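Local coordinates for monothiol glutaredoxin-S14, chloroplastic (Arabidopsis thaliana, PDB 3IPZ), which binds a [2Fe-2S] cluster between two glutaredoxin subunits, may donate such clusters to proteins that need them, and may regulate CAX cation transporters, at residues Thr4-Leu7 with Lys8-Glu12; Glu57-Met60 with Leu61-Leu65. All blocks are in the same frame, centred on the assembly; numbering follows the deposited sequence.

Contact 1. Residues Thr4-Leu7 with Lys8-Glu12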
loop_
_atom_site.group_PDB
_atom_site.type_symbol
_atom_site.label_atom_id
_atom_site.label_comp_id
_atom_site.label_asym_id
_atom_site.label_seq_id
_atom_site.Cartn_x
_atom_site.Cartn_y
_atom_site.Cartn_z
ATOM N N THR A 4 5.830 18.509 1.244
ATOM C CA THR A 4 6.777 19.408 0.601
ATOM C C THR A 4 7.441 18.745 -0.599
ATOM O O THR A 4 7.291 17.545 -0.822
ATOM C CB THR A 4 7.879 19.767 1.577
ATOM O OG1 THR A 4 8.614 18.576 1.892
ATOM C CG2 THR A 4 7.289 20.346 2.867
ATOM N N PRO A 5 8.193 19.523 -1.386
ATOM C CA PRO A 5 8.868 18.954 -2.556
ATOM C C PRO A 5 9.780 17.779 -2.211
ATOM O O PRO A 5 9.953 16.868 -3.023
ATOM C CB PRO A 5 9.639 20.142 -3.119
ATOM C CG PRO A 5 8.695 21.291 -2.837
ATOM C CD PRO A 5 8.252 20.999 -1.406
ATOM N N GLN A 6 10.361 17.792 -1.014
ATOM C CA GLN A 6 11.252 16.708 -0.613
ATOM C C GLN A 6 10.438 15.489 -0.177
ATOM O O GLN A 6 10.748 14.353 -0.562
ATOM C CB GLN A 6 12.183 17.170 0.513
ATOM C CG GLN A 6 13.195 16.123 1.011
ATOM C CD GLN A 6 14.076 15.543 -0.094
ATOM O OE1 GLN A 6 13.824 14.442 -0.587
ATOM N NE2 GLN A 6 15.114 16.286 -0.487
ATOM N N LEU A 7 9.397 15.730 0.617
ATOM C CA LEU A 7 8.535 14.652 1.076
ATOM C C LEU A 7 7.927 13.956 -0.144
ATOM O O LEU A 7 7.938 12.729 -0.240
ATOM C CB LEU A 7 7.408 15.186 1.970
ATOM C CG LEU A 7 7.111 14.293 3.185
ATOM C CD1 LEU A 7 5.775 14.661 3.803
ATOM C CD2 LEU A 7 7.095 12.841 2.756
ATOM N N LYS A 8 7.398 14.746 -1.072
ATOM C CA LYS A 8 6.795 14.197 -2.279
ATOM C C LYS A 8 7.814 13.357 -3.058
ATOM O O LYS A 8 7.491 12.278 -3.555
ATOM C CB LYS A 8 6.254 15.330 -3.156
ATOM C CG LYS A 8 5.442 14.862 -4.359
ATOM C CD LYS A 8 4.791 16.031 -5.088
ATOM C CE LYS A 8 3.969 15.560 -6.279
ATOM N NZ LYS A 8 4.800 14.854 -7.294
ATOM N N ASP A 9 9.044 13.852 -3.153
ATOM C CA ASP A 9 10.097 13.139 -3.858
ATOM C C ASP A 9 10.407 11.818 -3.177
ATOM O O ASP A 9 10.593 10.795 -3.835
ATOM C CB ASP A 9 11.365 13.987 -3.922
ATOM C CG ASP A 9 11.473 14.769 -5.215
ATOM O OD1 ASP A 9 10.465 15.376 -5.630
ATOM O OD2 ASP A 9 12.569 14.780 -5.815
ATOM N N THR A 10 10.462 11.844 -1.851
ATOM C CA THR A 10 10.756 10.636 -1.103
ATOM C C THR A 10 9.620 9.632 -1.200
ATOM O O THR A 10 9.866 8.437 -1.329
ATOM C CB THR A 10 11.072 10.960 0.374
ATOM O OG1 THR A 10 12.347 11.603 0.439
ATOM C CG2 THR A 10 11.125 9.692 1.218
ATOM N N LEU A 11 8.383 10.114 -1.148
ATOM C CA LEU A 11 7.242 9.218 -1.244
ATOM C C LEU A 11 7.244 8.554 -2.615
ATOM O O LEU A 11 7.035 7.345 -2.734
ATOM C CB LEU A 11 5.929 9.978 -1.020
ATOM C CG LEU A 11 5.771 10.591 0.374
ATOM C CD1 LEU A 11 4.364 11.183 0.548
ATOM C CD2 LEU A 11 6.035 9.519 1.424
ATOM N N GLU A 12 7.499 9.346 -3.648
ATOM C CA GLU A 12 7.535 8.819 -4.999
ATOM C C GLU A 12 8.605 7.740 -5.089
ATOM O O GLU A 12 8.417 6.706 -5.741
ATOM C CB GLU A 12 7.826 9.940 -5.985
ATOM C CG GLU A 12 7.969 9.485 -7.418
ATOM C CD GLU A 12 8.271 10.635 -8.358
ATOM O OE1 GLU A 12 9.185 11.428 -8.052
ATOM O OE2 GLU A 12 7.597 10.744 -9.404
#

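Contact 2. Residues Glu57-Met60 with Leu61-Leu65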
loop_
_atom_site.group_PDB
_atom_site.type_symbol
_atom_site.label_atom_id
_atom_site.label_comp_id
_atom_site.label_asym_id
_atom_site.label_seq_id
_atom_site.Cartn_x
_atom_site.Cartn_y
_atom_site.Cartn_z
ATOM N N GLU A 57 4.207 4.366 13.400
ATOM C CA GLU A 57 5.385 4.915 14.057
ATOM C C GLU A 57 6.124 5.901 13.161
ATOM O O GLU A 57 7.291 5.698 12.826
ATOM C CB GLU A 57 6.320 3.780 14.507
ATOM C CG GLU A 57 6.426 2.604 13.547
ATOM C CD GLU A 57 6.989 1.352 14.219
ATOM O OE1 GLU A 57 6.670 1.126 15.406
ATOM O OE2 GLU A 57 7.730 0.583 13.562
ATOM N N ASN A 58 5.417 6.965 12.781
ATOM C CA ASN A 58 5.944 8.039 11.934
ATOM C C ASN A 58 4.772 8.862 11.423
ATOM O O ASN A 58 4.214 8.566 10.364
ATOM C CB ASN A 58 6.710 7.492 10.727
ATOM C CG ASN A 58 7.450 8.587 9.968
ATOM O OD1 ASN A 58 6.942 9.705 9.815
ATOM N ND2 ASN A 58 8.651 8.268 9.480
ATOM N N GLU A 59 4.408 9.900 12.167
ATOM C CA GLU A 59 3.281 10.736 11.785
ATOM C C GLU A 59 3.432 11.542 10.513
ATOM O O GLU A 59 2.476 11.678 9.752
ATOM C CB GLU A 59 2.891 11.671 12.936
ATOM C CG GLU A 59 1.886 11.048 13.896
ATOM C CD GLU A 59 0.592 10.643 13.200
ATOM O OE1 GLU A 59 -0.179 11.546 12.797
ATOM O OE2 GLU A 59 0.353 9.421 13.046
ATOM N N MET A 60 4.616 12.092 10.273
ATOM C CA MET A 60 4.815 12.890 9.071
ATOM C C MET A 60 4.540 12.039 7.830
ATOM O O MET A 60 3.867 12.484 6.893
ATOM C CB MET A 60 6.243 13.441 9.020
ATOM C CG MET A 60 6.457 14.479 7.926
ATOM S SD MET A 60 8.122 15.183 7.904
ATOM C CE MET A 60 8.052 16.232 9.379
ATOM N N LEU A 61 5.049 10.809 7.832
ATOM C CA LEU A 61 4.852 9.922 6.695
ATOM C C LEU A 61 3.368 9.600 6.523
ATOM O O LEU A 61 2.838 9.662 5.409
ATOM C CB LEU A 61 5.664 8.638 6.878
ATOM C CG LEU A 61 5.389 7.538 5.851
ATOM C CD1 LEU A 61 5.763 8.023 4.466
ATOM C CD2 LEU A 61 6.175 6.299 6.209
ATOM N N ARG A 62 2.709 9.284 7.635
ATOM C CA ARG A 62 1.286 8.954 7.656
ATOM C C ARG A 62 0.459 10.078 7.065
ATOM O O ARG A 62 -0.315 9.868 6.125
ATOM C CB ARG A 62 0.824 8.702 9.092
ATOM C CG ARG A 62 -0.520 7.992 9.216
ATOM C CD ARG A 62 -0.927 7.840 10.677
ATOM N NE ARG A 62 -1.507 9.067 11.224
ATOM C CZ ARG A 62 -2.775 9.449 11.055
ATOM N NH1 ARG A 62 -3.624 8.701 10.355
ATOM N NH2 ARG A 62 -3.197 10.592 11.581
ATOM N N GLN A 63 0.621 11.273 7.624
ATOM C CA GLN A 63 -0.120 12.431 7.151
ATOM C C GLN A 63 0.234 12.801 5.710
ATOM O O GLN A 63 -0.619 13.286 4.964
ATOM C CB GLN A 63 0.090 13.612 8.108
ATOM C CG GLN A 63 -0.681 13.441 9.437
ATOM C CD GLN A 63 -0.410 14.555 10.444
ATOM O OE1 GLN A 63 -0.589 15.736 10.143
ATOM N NE2 GLN A 63 0.019 14.179 11.650
ATOM N N GLY A 64 1.478 12.557 5.312
ATOM C CA GLY A 64 1.882 12.853 3.947
ATOM C C GLY A 64 1.236 11.888 2.955
ATOM O O GLY A 64 0.794 12.286 1.873
ATOM N N LEU A 65 1.168 10.612 3.320
ATOM C CA LEU A 65 0.570 9.615 2.444
ATOM C C LEU A 65 -0.931 9.850 2.251
ATOM O O LEU A 65 -1.460 9.644 1.162
ATOM C CB LEU A 65 0.847 8.210 2.990
ATOM C CG LEU A 65 2.240 7.677 2.628
ATOM C CD1 LEU A 65 2.605 6.479 3.492
ATOM C CD2 LEU A 65 2.258 7.306 1.166
#

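Contact 1. Residues Thr4-Leu7 with Lys8-Glu12
Leu7 and Leu11, one turn apart on the first helix of the glutaredoxin domain, meet through a single methyl: CD2 of Leu7 rests 3.5 Å from CG of Leu11, at the branch point of the second leucine, with the two side chains running slantwise to each other. Leu11 reaches this place because its CG stands anti to its own carbonyl carbon (chi1 -64°), which also sets that branch beside the Leu7 carbonyl oxygen. Leu7 O also receives Leu11 N at 2.8 Å, so backbone and side chain of the pair share one small patch. Where the helix begins, Thr4 acts as N-cap: its hydroxyl oxygen OG1 accepts from Leu7 N at 3.2 Å, nearly straight at 169°. Thr4 O meanwhile takes Lys8 N at 2.8 Å, so the residue serves two amides of the opening turns. On the exposed flank, Gln6 starts with CG anti to its backbone N (chi1 -179°) and then bends at chi2, which carries OE1 within 3.4 Å of Thr10 OG1. Thr10 OG1 also lies 3.3 Å from Gln6 O; both bonds are weak, and the hydroxyl has one proton to offer the two oxygens. The chemistry thus divides by place: a threonine cap at the N-terminal end, weak polar contacts between Gln6 and Thr10 on the exposed flank, and a leucine pair facing helix 59-69, whose inner member, Leu11, packs on Leu61 and Tyr68.

Contact 2. Residues Glu57-Met60 with Leu61-Leu65
Glu59 and Arg62 form an i to i+3 salt bridge in the first turn of helix 59-69, a helix of the thioredoxin-like glutaredoxin fold. The two side chains run alongside each other in the same direction, their carboxylate and guanidinium planes only 30° apart. Glu59 OE2 comes to the edge of the guanidinium and takes Arg62 NE at 2.6 Å on its syn side, although the bond is bent (136°). Glu59 OE1 adds weak bonds from Arg62 NE and NH2. On its anti side, Glu59 OE1 is met by Gln63 NE2 at 2.9 Å, close to the plane of that amide, so the carboxylate is held from two successive residues and its rotation is restricted. A bend at chi2 (-59°) turns the Glu59 carboxylate forward, toward the next turn, to reach both, while Arg62 turns at chi3 to present NE. With an alanine at Arg62, the Glu59 carboxylate is likely to lose its charged mate and, with the Gln63 amide as its remaining partner within this helical turn, be freer to rotate, while Phe74 would lose a side chain that lies against it. Arg62 and Phe74 are, by similarity, glutathione-binding residues, and the side chain of Lys66, inferred to bind it too, is about 4 Å from that of Arg62; Glu59 is therefore likely to help position Arg62 for that site. Farther out, the backbone sets these groups in place, with Gln63 N bound to Glu59 O at 2.9 Å. Asn58 is the N-cap, and its side chain crosses that of Leu61 at about a right angle. Asn58 OD1 accepts Leu61 N at 3.0 Å from above the amide plane, and also lies 3.4 Å from Leu61 CB.

Read from the N terminus, the two contacts come in series, neither nested in the other nor crossing it. Contact 1 closes the opening turns of helix 5-15; the chain then runs through strand 20-24, helix 34-45 and strand 51-54 before contact 2 closes the start of helix 59-69. Neither spans a long loop, since each is local to one helix, yet their centres lie about 12 Å apart. They touch where Leu11 CD2 meets Leu61 CD1 at 3.4 Å, with Leu7 CD1 near Met60 CG at the margin. Two N-capped helices, distant in sequence, are thereby joined through leucine packing on one side of the domain.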